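Local coordinates for protein OBCA, Oxalate Biosynthetic Component A (PDB 4NNB) that binds a magnesium ion and an oxaloacetate ion in a TIM-barrel domain that is joined to a separate N-terminal domain, at residues Ile8-Ile13 and Ala221-His226; Phe375-Gly380 and Ser444-Leu449; Gly477-Asp482 and Val489-Gly494; Leu291-Leu296 and Asp332-His337; Thr227-Asp232 and Ser248-Ile253. One frame throughout, in Å; residues are numbered along the deposited sequence.

Contact 1: residues Ile8-Ile13 and Ala221-His226; sequences ITAAPI and AVVHLH. With MG (magnesium ion), chain B; OAA (oxaloacetate ion), chain C.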
# COMPACT_ATOMS: atom_id res chain seq x y z
N ILE A 8 -8.81 -11.47 8.79
CA ILE A 8 -8.37 -10.33 8.01
C ILE A 8 -6.94 -10.03 8.40
O ILE A 8 -6.62 -9.94 9.58
CB ILE A 8 -9.25 -9.08 8.26
CG1 ILE A 8 -10.69 -9.36 7.79
CG2 ILE A 8 -8.67 -7.84 7.54
CD1 ILE A 8 -11.72 -8.30 8.23
N THR A 9 -6.08 -9.92 7.39
CA THR A 9 -4.74 -9.39 7.60
C THR A 9 -4.70 -7.90 7.25
O THR A 9 -5.09 -7.49 6.16
CB THR A 9 -3.68 -10.15 6.76
OG1 THR A 9 -3.56 -11.49 7.25
CG2 THR A 9 -2.30 -9.45 6.88
N ALA A 10 -4.23 -7.07 8.19
CA ALA A 10 -3.98 -5.66 7.89
C ALA A 10 -2.53 -5.48 7.43
O ALA A 10 -1.62 -6.01 8.06
CB ALA A 10 -4.24 -4.82 9.11
N ALA A 11 -2.30 -4.73 6.36
CA ALA A 11 -0.93 -4.47 5.92
C ALA A 11 -0.69 -2.96 5.80
O ALA A 11 -0.90 -2.39 4.74
CB ALA A 11 -0.65 -5.17 4.58
N PRO A 12 -0.27 -2.32 6.91
CA PRO A 12 -0.35 -0.85 6.99
C PRO A 12 0.77 -0.06 6.34
O PRO A 12 0.59 1.16 6.20
CB PRO A 12 -0.31 -0.58 8.50
CG PRO A 12 -0.66 -1.91 9.16
CD PRO A 12 -0.08 -2.94 8.22
N ILE A 13 1.88 -0.68 5.95
CA ILE A 13 3.04 0.11 5.53
C ILE A 13 3.56 -0.25 4.16
O ILE A 13 3.65 0.61 3.28
CB ILE A 13 4.21 0.01 6.52
CG1 ILE A 13 3.75 0.34 7.94
CG2 ILE A 13 5.37 0.94 6.09
CD1 ILE A 13 3.50 -0.89 8.81
N ALA A 221 -7.08 -9.69 12.45
CA ALA A 221 -6.48 -10.68 13.35
C ALA A 221 -4.95 -10.71 13.25
O ALA A 221 -4.26 -11.05 14.21
CB ALA A 221 -7.05 -12.07 13.05
N VAL A 222 -4.43 -10.36 12.08
CA VAL A 222 -2.99 -10.42 11.81
C VAL A 222 -2.53 -9.10 11.19
O VAL A 222 -3.24 -8.53 10.35
CB VAL A 222 -2.65 -11.59 10.84
CG1 VAL A 222 -1.16 -11.57 10.45
CG2 VAL A 222 -3.03 -12.95 11.47
N VAL A 223 -1.37 -8.61 11.60
CA VAL A 223 -0.85 -7.38 11.01
C VAL A 223 0.52 -7.62 10.38
O VAL A 223 1.48 -7.99 11.06
CB VAL A 223 -0.74 -6.25 12.05
CG1 VAL A 223 -0.33 -4.94 11.37
CG2 VAL A 223 -2.08 -6.08 12.80
N HIS A 224 0.60 -7.42 9.06
CA HIS A 224 1.85 -7.59 8.30
C HIS A 224 2.60 -6.24 8.28
O HIS A 224 2.07 -5.24 7.82
CB HIS A 224 1.51 -8.08 6.88
CG HIS A 224 2.66 -8.08 5.92
ND1 HIS A 224 3.70 -9.00 5.99
CD2 HIS A 224 2.91 -7.31 4.83
CE1 HIS A 224 4.54 -8.77 5.00
NE2 HIS A 224 4.09 -7.75 4.28
N LEU A 225 3.82 -6.24 8.79
CA LEU A 225 4.59 -5.02 9.01
C LEU A 225 5.80 -4.88 8.09
O LEU A 225 6.50 -5.87 7.82
CB LEU A 225 5.08 -4.98 10.46
CG LEU A 225 3.99 -4.84 11.53
CD1 LEU A 225 4.58 -4.84 12.94
CD2 LEU A 225 3.20 -3.55 11.29
N HIS A 226 6.04 -3.65 7.63
CA HIS A 226 7.34 -3.24 7.11
C HIS A 226 7.84 -2.07 7.94
O HIS A 226 7.06 -1.37 8.60
CB HIS A 226 7.24 -2.71 5.67
CG HIS A 226 6.96 -3.75 4.63
ND1 HIS A 226 7.80 -3.96 3.56
CD2 HIS A 226 5.91 -4.59 4.45
CE1 HIS A 226 7.29 -4.89 2.77
NE2 HIS A 226 6.14 -5.29 3.29
MG MG B . 5.02 -6.89 2.53
O1 OAA C . 7.58 -10.41 2.12
O2 OAA C . 6.47 -8.53 2.75
O4 OAA C . 6.36 -6.08 -1.88
O5 OAA C . 8.30 -7.30 -1.63
O3 OAA C . 5.96 -6.63 0.88
C1 OAA C . 7.00 -9.28 1.82
C2 OAA C . 6.96 -8.86 0.36
C3 OAA C . 6.65 -7.40 0.10
C4 OAA C . 7.14 -6.89 -1.20
O HOH W 1 2.70 -3.48 5.89
O HOH W 2 3.77 -8.27 1.24
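Backbone bonds tie I8-A10 to A221-H224 in parallel register, T9 facing V222 and A10 facing V223. A10 N gives its hydrogen to V222 O at 2.8 Å and A10 O takes one from H224 N at the same length, while I8 O receives A221 N and, more weakly, V222 N. Beyond the last bridge, water 1 continues the link, accepting from I13 N and donating to H224 O.

These are neighbouring parallel strands of the TIM barrel, and the chain leaves for some 200 residues between them. A10 and V223 face outward, toward helices 205-217 and 495-507.

Apolar contacts gather near the C-terminal strand ends. P12 CD rests on V223 CG1 at 3.7 Å, the two side chains meeting at about a right angle, and I13 CD1 reaches L225 CD2 at 3.6 Å. On the opposite face, T9 CG2 touches H224 CB at 4.0 Å.

Metal coordination makes up the third kind. With CG anti to its backbone N (chi1 170°), H224 sends NE2 to the magnesium ion at 2.2 Å; H226 NE2 binds it at 2.1 Å. Oxaloacetate O2 and O3, water 2 and E475 complete the shell. H226 ND1 is bonded to N251, which should fix the turn of that ring, whereas H224 ND1 has a weak bond to N275.

Contact 2: residues Phe375-Gly380 and Ser444-Leu449; sequences FMLVAG and SKISIL
L377 O serves two donors where its strand stops: L449 N from across the contact at 3.0 Å, and A379 N from its own chain through a weak bond that closes an inverse gamma turn centred on V378. A379 N also lies 3.4 Å from L449 O, a second weak bond, so the turn bends the chain without parting it from its neighbour. Upstream the ladder is regular, F375 N to K445 O, S447 N to F375 O, and L377 N to S447 O at 2.8 Å.

Two adjacent parallel strands of the TIM barrel meet here, connected through helices 401-413 and 416-440. Their outward face carries F375, L377, I446 and I448. L377 CG settles on I446 CG2 at 3.7 Å, under helix 416-440, and the F375 ring turns an edge to S444 CB.

Inside the barrel, M376 folds back at chi2 (66°) and chi3 (65°), which lays CE over S447 CB at 3.5 Å; S447 OG and Y7 OH share a weak hydrogen bond. L449 CG stands between its own N and carbonyl carbon (chi1 70°). That rotation brings CD2 to M376 CG at 3.9 Å, where the two side chains cross at about a right angle, and sets CD1 beside V378 CG1.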
# COMPACT_ATOMS: atom_id res chain seq x y z
N PHE A 375 -0.28 -19.34 3.55
CA PHE A 375 0.01 -18.79 2.22
C PHE A 375 -0.73 -17.47 2.02
O PHE A 375 -1.85 -17.29 2.50
CB PHE A 375 -0.41 -19.78 1.12
CG PHE A 375 0.31 -21.10 1.18
CD1 PHE A 375 1.47 -21.31 0.45
CD2 PHE A 375 -0.17 -22.13 1.99
CE1 PHE A 375 2.15 -22.53 0.52
CE2 PHE A 375 0.50 -23.36 2.05
CZ PHE A 375 1.65 -23.56 1.31
N MET A 376 -0.09 -16.54 1.31
CA MET A 376 -0.74 -15.30 0.89
C MET A 376 -0.63 -15.20 -0.62
O MET A 376 0.48 -15.18 -1.16
CB MET A 376 -0.09 -14.07 1.57
CG MET A 376 -0.64 -12.71 1.10
SD MET A 376 -2.37 -12.50 1.58
CE MET A 376 -2.19 -12.47 3.35
N LEU A 377 -1.78 -15.19 -1.31
CA LEU A 377 -1.78 -15.07 -2.77
C LEU A 377 -1.61 -13.59 -3.15
O LEU A 377 -2.48 -12.76 -2.87
CB LEU A 377 -3.07 -15.63 -3.37
CG LEU A 377 -3.40 -17.10 -3.04
CD1 LEU A 377 -4.73 -17.50 -3.72
CD2 LEU A 377 -2.25 -18.04 -3.45
N VAL A 378 -0.47 -13.26 -3.76
CA VAL A 378 -0.23 -11.89 -4.22
C VAL A 378 -0.85 -11.75 -5.61
O VAL A 378 -0.16 -11.69 -6.63
CB VAL A 378 1.27 -11.53 -4.22
CG1 VAL A 378 1.46 -10.02 -4.44
CG2 VAL A 378 1.91 -11.96 -2.90
N ALA A 379 -2.18 -11.74 -5.65
CA ALA A 379 -2.88 -11.79 -6.92
C ALA A 379 -2.95 -10.42 -7.59
O ALA A 379 -3.05 -9.39 -6.92
CB ALA A 379 -4.28 -12.37 -6.74
N GLY A 380 -2.90 -10.42 -8.92
CA GLY A 380 -3.13 -9.21 -9.70
C GLY A 380 -1.91 -8.35 -9.89
O GLY A 380 -1.98 -7.28 -10.49
N SER A 444 -3.71 -26.29 5.84
CA SER A 444 -3.18 -25.02 5.35
C SER A 444 -4.21 -23.92 5.45
O SER A 444 -5.41 -24.19 5.56
CB SER A 444 -2.77 -25.16 3.89
OG SER A 444 -3.89 -25.43 3.07
N LYS A 445 -3.74 -22.67 5.40
CA LYS A 445 -4.61 -21.51 5.39
C LYS A 445 -4.14 -20.57 4.29
O LYS A 445 -2.97 -20.17 4.28
CB LYS A 445 -4.58 -20.80 6.75
CG LYS A 445 -5.09 -21.65 7.91
CD LYS A 445 -6.56 -22.03 7.72
CE LYS A 445 -7.05 -22.95 8.84
NZ LYS A 445 -8.42 -23.48 8.53
N ILE A 446 -5.03 -20.24 3.37
CA ILE A 446 -4.66 -19.44 2.22
C ILE A 446 -5.46 -18.14 2.22
O ILE A 446 -6.70 -18.15 2.26
CB ILE A 446 -4.91 -20.22 0.91
CG1 ILE A 446 -4.16 -21.57 0.95
CG2 ILE A 446 -4.50 -19.40 -0.32
CD1 ILE A 446 -4.41 -22.44 -0.27
N SER A 447 -4.74 -17.02 2.18
CA SER A 447 -5.37 -15.71 2.08
C SER A 447 -5.10 -15.11 0.71
O SER A 447 -4.26 -15.62 -0.05
CB SER A 447 -4.86 -14.78 3.18
OG SER A 447 -5.19 -15.26 4.46
N ILE A 448 -5.81 -14.03 0.40
CA ILE A 448 -5.59 -13.30 -0.84
C ILE A 448 -5.44 -11.79 -0.61
O ILE A 448 -6.08 -11.23 0.29
CB ILE A 448 -6.71 -13.58 -1.86
CG1 ILE A 448 -6.39 -12.96 -3.22
CG2 ILE A 448 -8.08 -13.10 -1.32
CD1 ILE A 448 -7.28 -13.48 -4.38
N LEU A 449 -4.59 -11.15 -1.41
CA LEU A 449 -4.57 -9.70 -1.50
C LEU A 449 -4.78 -9.34 -2.94
O LEU A 449 -4.56 -10.17 -3.84
CB LEU A 449 -3.22 -9.13 -1.00
CG LEU A 449 -1.97 -9.36 -1.84
CD1 LEU A 449 -1.78 -8.30 -2.94
CD2 LEU A 449 -0.74 -9.40 -0.93

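Contact 3: residues Gly477-Asp482 and Val489-Gly494; sequences GLTVND and VRKARG
V480 and R490 form the hydrogen-bonded pair of a two-stranded antiparallel beta hairpin, V480 N reaching R490 O at 2.9 Å and R490 N returning to V480 O at 3.1 Å. A third backbone bond, from A492 N to L478 O, extends the ladder past the strand.

The tight face is the one these two side chains share. R490 CG lies between its backbone N and carbonyl carbon (chi1 59°), and from there the chain runs extended to NE, passing across V480 CG2 and the CB of D482. V480 CG2 sits over one face of the guanidinium, off-centre, 3.3 Å from R490 NH1, while V480 CG1 turns to A492 CB at 3.6 Å, against helix 495-507, whose Q498 and L501 V480 also touches. The charged group is buried yet well provided for: NH1 bonds to K491 O, and NH2 forms a salt bridge with E497.

Across the ribbon the packing is looser and more open to solvent. T479 CB meets V489 CG1 at 3.8 Å beside L133 of helix 125-137, and exposed N481 merely brushes V489, its ND2 being bonded to N456. L478 and K491 run side by side in the same direction, the lysine NZ going on to T137.

D482 OD2, which also pairs with R484, offers its anti lone pair to R490 NE at 2.7 Å; the N-H line is essentially straight (179°) and in the guanidinium plane, the carboxylate plane standing 78° from it.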
# COMPACT_ATOMS: atom_id res chain seq x y z
N GLY A 477 -3.21 -0.95 -1.40
CA GLY A 477 -3.97 0.10 -2.07
C GLY A 477 -4.25 1.24 -1.11
O GLY A 477 -4.41 1.02 0.09
N LEU A 478 -4.34 2.46 -1.64
CA LEU A 478 -4.47 3.65 -0.80
C LEU A 478 -5.90 4.17 -0.68
O LEU A 478 -6.16 5.14 0.04
CB LEU A 478 -3.57 4.77 -1.34
CG LEU A 478 -2.07 4.43 -1.35
CD1 LEU A 478 -1.23 5.60 -1.91
CD2 LEU A 478 -1.62 4.04 0.06
N THR A 479 -6.83 3.51 -1.38
CA THR A 479 -8.19 4.02 -1.51
C THR A 479 -9.29 3.19 -0.82
O THR A 479 -9.09 2.03 -0.45
CB THR A 479 -8.57 4.19 -3.00
OG1 THR A 479 -8.47 2.93 -3.67
CG2 THR A 479 -7.64 5.19 -3.69
N VAL A 480 -10.44 3.82 -0.64
CA VAL A 480 -11.66 3.11 -0.27
C VAL A 480 -12.78 3.58 -1.21
O VAL A 480 -12.70 4.67 -1.80
CB VAL A 480 -12.11 3.38 1.18
CG1 VAL A 480 -11.15 2.75 2.18
CG2 VAL A 480 -12.27 4.89 1.43
N ASN A 481 -13.81 2.76 -1.35
CA ASN A 481 -15.04 3.22 -1.96
C ASN A 481 -15.80 4.11 -0.97
O ASN A 481 -15.71 3.90 0.24
CB ASN A 481 -15.92 2.05 -2.39
CG ASN A 481 -15.34 1.29 -3.57
OD1 ASN A 481 -14.76 1.90 -4.47
ND2 ASN A 481 -15.47 -0.02 -3.56
N ASP A 482 -16.54 5.09 -1.49
CA ASP A 482 -17.35 5.96 -0.65
C ASP A 482 -18.49 6.49 -1.51
O ASP A 482 -18.30 7.43 -2.27
CB ASP A 482 -16.52 7.13 -0.10
CG ASP A 482 -17.26 7.96 0.94
OD1 ASP A 482 -18.51 7.90 0.99
OD2 ASP A 482 -16.60 8.69 1.71
N VAL A 489 -14.89 7.21 -5.13
CA VAL A 489 -13.60 6.73 -4.60
C VAL A 489 -12.82 7.87 -3.94
O VAL A 489 -12.89 9.01 -4.38
CB VAL A 489 -12.73 6.10 -5.73
CG1 VAL A 489 -11.36 5.61 -5.18
CG2 VAL A 489 -13.48 4.95 -6.40
N ARG A 490 -12.08 7.55 -2.87
CA ARG A 490 -11.23 8.53 -2.19
C ARG A 490 -10.07 7.82 -1.49
O ARG A 490 -10.07 6.59 -1.39
CB ARG A 490 -12.03 9.30 -1.15
CG ARG A 490 -12.66 8.40 -0.07
CD ARG A 490 -13.08 9.21 1.15
NE ARG A 490 -13.95 8.49 2.08
CZ ARG A 490 -13.51 7.75 3.09
NH1 ARG A 490 -12.20 7.63 3.30
NH2 ARG A 490 -14.36 7.12 3.88
N LYS A 491 -9.11 8.59 -1.00
CA LYS A 491 -8.02 8.05 -0.19
C LYS A 491 -8.58 7.54 1.12
O LYS A 491 -9.43 8.19 1.76
CB LYS A 491 -6.94 9.12 0.04
CG LYS A 491 -6.07 9.39 -1.19
CD LYS A 491 -5.17 8.17 -1.51
CE LYS A 491 -4.55 8.21 -2.90
NZ LYS A 491 -3.30 9.02 -2.98
N ALA A 492 -8.14 6.35 1.52
CA ALA A 492 -8.54 5.79 2.81
C ALA A 492 -8.02 6.67 3.95
O ALA A 492 -6.96 7.28 3.83
CB ALA A 492 -8.00 4.36 2.96
N ARG A 493 -8.75 6.71 5.07
CA ARG A 493 -8.27 7.43 6.24
C ARG A 493 -7.19 6.63 6.98
O ARG A 493 -6.52 7.14 7.88
CB ARG A 493 -9.42 7.74 7.19
CG ARG A 493 -10.48 8.66 6.60
CD ARG A 493 -10.77 9.79 7.54
NE ARG A 493 -9.66 10.76 7.55
CZ ARG A 493 -9.32 11.48 8.61
NH1 ARG A 493 -9.97 11.33 9.75
NH2 ARG A 493 -8.31 12.34 8.53
N GLY A 494 -7.04 5.37 6.61
CA GLY A 494 -6.08 4.50 7.26
C GLY A 494 -6.34 3.06 6.87
O GLY A 494 -7.38 2.74 6.28
O HOH W 3 -4.81 6.81 2.09

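Contact 4: residues Leu291-Leu296 and Asp332-His337; sequences LRRAHL and DAQFDH
R293 crosses obliquely over Q334 and H337, joining a weakly bonded helical turn at 291-294 to helix 328-341, which in this TIM barrel lies in the connection between strands 308-311 and 344-349. R293 CG lies between its backbone N and carbonyl carbon (chi1 53°); the extended chain then reaches along the helix surface.

Its CB rests over one face of the H337 ring, 4.2 Å from the centroid, as a CH-pi contact displaced toward the rim. CD continues past H337 CB at 3.7 Å. At the tip, the guanidinium lays one face against A333 CB, while NH1 donates within its own plane to Q334 OE1 at 2.9 Å. Three residues of one helix thus meet the arginine, at CB and CD, at NH1 and on the guanidinium face, the guanidinium plane turned 50° from the histidine ring.

Q334 works as a two-ended clamp. Bent at chi2 (-61°), it presents OE1 to R293 while NE2 donates to R292 O at 3.3 Å, arriving from above that carbonyl's plane. The amide therefore holds adjacent residues of the turn. The R292 side chain leads elsewhere, to A287 and N326.

L296 closes the far end, its CB 3.7 Å from H337 NE2. The H337 ring extends toward L296, and NE2 donates nearly in the ring plane to L296 O at 2.8 Å, meeting that oxygen from above the carbonyl plane.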
# COMPACT_ATOMS: atom_id res chain seq x y z
N LEU A 291 20.49 -9.93 7.88
CA LEU A 291 19.55 -8.87 8.24
C LEU A 291 18.10 -9.32 7.98
O LEU A 291 17.18 -8.94 8.72
CB LEU A 291 19.87 -7.56 7.50
CG LEU A 291 18.99 -6.35 7.81
CD1 LEU A 291 19.06 -5.98 9.30
CD2 LEU A 291 19.36 -5.15 6.93
N ARG A 292 17.91 -10.18 6.98
CA ARG A 292 16.58 -10.64 6.60
C ARG A 292 15.93 -11.58 7.61
O ARG A 292 14.77 -11.95 7.45
CB ARG A 292 16.60 -11.27 5.20
CG ARG A 292 17.03 -10.30 4.11
CD ARG A 292 16.93 -10.93 2.73
NE ARG A 292 15.53 -11.11 2.33
CZ ARG A 292 15.14 -11.64 1.17
NH1 ARG A 292 16.05 -12.05 0.28
NH2 ARG A 292 13.85 -11.74 0.90
N ARG A 293 16.68 -11.97 8.65
CA ARG A 293 16.10 -12.68 9.79
C ARG A 293 16.51 -12.07 11.14
O ARG A 293 16.08 -12.55 12.18
CB ARG A 293 16.47 -14.18 9.76
CG ARG A 293 17.97 -14.45 9.63
CD ARG A 293 18.29 -15.94 9.46
NE ARG A 293 19.70 -16.13 9.13
CZ ARG A 293 20.21 -16.07 7.91
NH1 ARG A 293 19.42 -15.85 6.86
NH2 ARG A 293 21.51 -16.24 7.72
N ALA A 294 17.33 -11.03 11.13
CA ALA A 294 17.81 -10.44 12.39
C ALA A 294 16.68 -9.88 13.27
O ALA A 294 16.81 -9.82 14.49
CB ALA A 294 18.85 -9.37 12.11
N HIS A 295 15.58 -9.47 12.65
CA HIS A 295 14.39 -9.03 13.39
C HIS A 295 13.50 -10.18 13.83
O HIS A 295 12.47 -9.96 14.47
CB HIS A 295 13.57 -8.00 12.59
CG HIS A 295 13.14 -8.48 11.23
ND1 HIS A 295 13.84 -9.41 10.50
CD2 HIS A 295 12.08 -8.12 10.46
CE1 HIS A 295 13.23 -9.62 9.34
NE2 HIS A 295 12.16 -8.85 9.30
N LEU A 296 13.90 -11.41 13.51
CA LEU A 296 13.08 -12.56 13.87
C LEU A 296 13.67 -13.25 15.08
O LEU A 296 13.80 -14.47 15.11
CB LEU A 296 12.95 -13.54 12.70
CG LEU A 296 12.42 -12.90 11.41
CD1 LEU A 296 12.26 -13.99 10.36
CD2 LEU A 296 11.10 -12.11 11.61
N ASP A 332 17.61 -21.94 2.89
CA ASP A 332 17.99 -22.98 3.86
C ASP A 332 18.23 -22.36 5.24
O ASP A 332 17.77 -22.89 6.26
CB ASP A 332 19.24 -23.73 3.39
CG ASP A 332 19.67 -24.82 4.37
OD1 ASP A 332 18.90 -25.77 4.58
OD2 ASP A 332 20.79 -24.73 4.92
N ALA A 333 18.93 -21.23 5.25
CA ALA A 333 19.21 -20.49 6.47
C ALA A 333 17.93 -19.90 7.10
O ALA A 333 17.75 -19.98 8.33
CB ALA A 333 20.23 -19.38 6.19
N GLN A 334 17.07 -19.29 6.29
CA GLN A 334 15.77 -18.80 6.78
C GLN A 334 14.98 -19.89 7.47
O GLN A 334 14.59 -19.73 8.64
CB GLN A 334 14.92 -18.20 5.64
CG GLN A 334 15.46 -16.91 5.05
CD GLN A 334 15.55 -15.75 6.06
OE1 GLN A 334 16.54 -15.62 6.78
NE2 GLN A 334 14.52 -14.90 6.09
N PHE A 335 14.72 -20.98 6.76
CA PHE A 335 13.91 -22.06 7.32
C PHE A 335 14.51 -22.58 8.63
O PHE A 335 13.78 -22.78 9.60
CB PHE A 335 13.72 -23.21 6.33
CG PHE A 335 12.58 -23.02 5.36
CD1 PHE A 335 11.27 -23.18 5.78
CD2 PHE A 335 12.82 -22.71 4.03
CE1 PHE A 335 10.21 -23.02 4.89
CE2 PHE A 335 11.77 -22.56 3.13
CZ PHE A 335 10.45 -22.70 3.57
N ASP A 336 15.83 -22.79 8.65
CA ASP A 336 16.52 -23.22 9.87
C ASP A 336 16.21 -22.26 11.01
O ASP A 336 15.94 -22.67 12.14
CB ASP A 336 18.04 -23.22 9.66
CG ASP A 336 18.57 -24.56 9.17
OD1 ASP A 336 17.74 -25.47 8.95
OD2 ASP A 336 19.81 -24.68 9.00
N HIS A 337 16.25 -20.98 10.71
CA HIS A 337 16.02 -19.97 11.73
C HIS A 337 14.56 -19.90 12.21
O HIS A 337 14.30 -19.89 13.42
CB HIS A 337 16.47 -18.61 11.24
CG HIS A 337 16.30 -17.53 12.25
ND1 HIS A 337 17.31 -17.13 13.09
CD2 HIS A 337 15.22 -16.77 12.56
CE1 HIS A 337 16.87 -16.16 13.87
NE2 HIS A 337 15.60 -15.93 13.57

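Contact 5: residues Thr227-Asp232 and Ser248-Ile253; sequences TRDLSD and SQRNQI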
# COMPACT_ATOMS: atom_id res chain seq x y z
N THR A 227 9.15 -1.82 7.88
CA THR A 227 9.74 -0.59 8.36
C THR A 227 10.36 0.16 7.19
O THR A 227 10.55 -0.40 6.11
CB THR A 227 10.79 -0.84 9.45
OG1 THR A 227 11.69 -1.88 9.01
CG2 THR A 227 10.12 -1.27 10.75
N ARG A 228 10.67 1.44 7.41
CA ARG A 228 11.25 2.30 6.38
C ARG A 228 12.46 3.03 6.94
O ARG A 228 12.47 3.40 8.11
CB ARG A 228 10.24 3.35 5.90
CG ARG A 228 8.93 2.80 5.33
CD ARG A 228 9.12 1.98 4.07
NE ARG A 228 7.82 1.67 3.48
CZ ARG A 228 7.17 2.48 2.66
NH1 ARG A 228 7.70 3.64 2.29
NH2 ARG A 228 5.98 2.12 2.18
N ASP A 229 13.45 3.28 6.09
CA ASP A 229 14.65 4.00 6.49
C ASP A 229 14.41 5.51 6.33
O ASP A 229 14.19 6.00 5.22
CB ASP A 229 15.83 3.50 5.63
CG ASP A 229 17.07 4.38 5.72
OD1 ASP A 229 17.26 5.08 6.73
OD2 ASP A 229 17.88 4.33 4.76
N LEU A 230 14.43 6.25 7.44
CA LEU A 230 14.17 7.70 7.41
C LEU A 230 15.42 8.52 7.72
O LEU A 230 15.32 9.71 8.02
CB LEU A 230 13.07 8.08 8.41
CG LEU A 230 11.72 7.36 8.35
CD1 LEU A 230 10.69 8.05 9.24
CD2 LEU A 230 11.23 7.25 6.93
N SER A 231 16.60 7.90 7.65
CA SER A 231 17.84 8.57 8.04
C SER A 231 18.25 9.67 7.05
O SER A 231 19.07 10.53 7.37
CB SER A 231 18.97 7.55 8.16
OG SER A 231 19.18 6.89 6.92
N ASP A 232 17.68 9.64 5.85
CA ASP A 232 18.01 10.61 4.81
C ASP A 232 17.07 11.84 4.79
O ASP A 232 17.06 12.60 3.82
CB ASP A 232 18.02 9.92 3.44
CG ASP A 232 16.61 9.57 2.95
OD1 ASP A 232 15.68 9.58 3.77
OD2 ASP A 232 16.44 9.28 1.74
N SER A 248 13.75 9.47 1.00
CA SER A 248 13.39 8.30 0.19
C SER A 248 12.26 7.46 0.81
O SER A 248 11.50 6.82 0.08
CB SER A 248 14.61 7.40 -0.02
OG SER A 248 14.98 6.76 1.21
N GLN A 249 12.17 7.45 2.13
CA GLN A 249 11.28 6.54 2.86
C GLN A 249 11.46 5.10 2.38
O GLN A 249 10.50 4.32 2.31
CB GLN A 249 9.81 6.96 2.72
CG GLN A 249 9.58 8.45 3.02
CD GLN A 249 8.11 8.79 3.05
OE1 GLN A 249 7.26 7.91 3.27
NE2 GLN A 249 7.79 10.06 2.82
N ARG A 250 12.70 4.76 2.05
CA ARG A 250 13.03 3.51 1.38
C ARG A 250 12.67 2.30 2.24
O ARG A 250 12.90 2.29 3.45
CB ARG A 250 14.52 3.49 1.01
CG ARG A 250 14.96 2.29 0.21
CD ARG A 250 16.46 2.31 -0.10
NE ARG A 250 17.24 2.61 1.09
CZ ARG A 250 17.67 1.70 1.96
NH1 ARG A 250 17.42 0.41 1.77
NH2 ARG A 250 18.36 2.08 3.03
N ASN A 251 12.11 1.28 1.61
CA ASN A 251 11.79 0.05 2.30
C ASN A 251 13.06 -0.55 2.86
O ASN A 251 14.04 -0.69 2.13
CB ASN A 251 11.15 -0.95 1.36
CG ASN A 251 10.72 -2.21 2.07
OD1 ASN A 251 9.87 -2.17 2.97
ND2 ASN A 251 11.30 -3.34 1.68
N GLN A 252 13.03 -0.90 4.14
CA GLN A 252 14.22 -1.39 4.83
C GLN A 252 13.86 -2.00 6.18
O GLN A 252 13.12 -1.39 6.98
CB GLN A 252 15.22 -0.24 5.03
CG GLN A 252 16.48 -0.66 5.74
CD GLN A 252 17.26 -1.68 4.94
OE1 GLN A 252 17.58 -1.46 3.76
NE2 GLN A 252 17.55 -2.83 5.55
N ILE A 253 14.36 -3.20 6.44
CA ILE A 253 14.27 -3.79 7.76
C ILE A 253 15.13 -2.95 8.71
O ILE A 253 16.35 -2.89 8.58
CB ILE A 253 14.76 -5.26 7.76
CG1 ILE A 253 13.82 -6.14 6.92
CG2 ILE A 253 14.87 -5.79 9.19
CD1 ILE A 253 14.48 -7.42 6.34
O HOH W 4 10.74 -3.46 5.87
O HOH W 5 13.29 8.94 4.36
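The R228 side chain curls round the carbonyl oxygen of Q249. R228 CB lies 3.7 Å from Q249 O and close to R250 O as well. CG keeps the same distance from Q249 O; a bend at chi2 (-64°) then brings R228 CD to 3.2 Å from Q249 O. That carbon also packs on N251 CA. NE turns off to G14 O. Of the terminal nitrogens, R228 NH1 donates to Q249 O at 2.9 Å, in the carbonyl plane, and NH2 goes to P17 O and I13 O.

The backbones beside it make a short, weakly bonded antiparallel ribbon, where strand 222-229 runs beyond the barrel to pair with 250-251. D229 N bonds to R250 O at 2.9 Å and Q252 N to T227 O at 3.2 Å.

Two turns lie at the end of the ribbon away from T227 and I253. D229 OD1 accepts S231 N in an Asx turn and S231 OG on its syn lone pair, leaving OD2 for a weakly aligned salt bridge to R250 NH2. S248 OG accepts R250 N in an ST turn while donating to D232 OD2, and S248 N meets D232 OD2 at 2.8 Å. Water 5 bridges D229 O, D232 OD1 and Q249 N.

Contacts 1, 2 and 5 share one sheet, and contacts 1 and 5 share strand 222-229. Their joint is polar: H226 ND1 of the metal site lies 2.8 Å from N251 OD1, and I13 O lies 3.0 Å from R228 NH2, so contact 5 supplies a second-shell partner to contact 1. Contact 2 adjoins contact 1 inside the barrel, with T9 OG1 4.2 Å from M376 CE, and the L449 side chain lies about 7 Å from the magnesium ion. Contact 4 packs on contact 5 through H295 CG and I253 CG2, 3.8 Å apart, and its R292 side chain comes about 7 Å from oxaloacetate. Contact 3 touches none of the others; its nearest atoms are about 7 Å from contact 1.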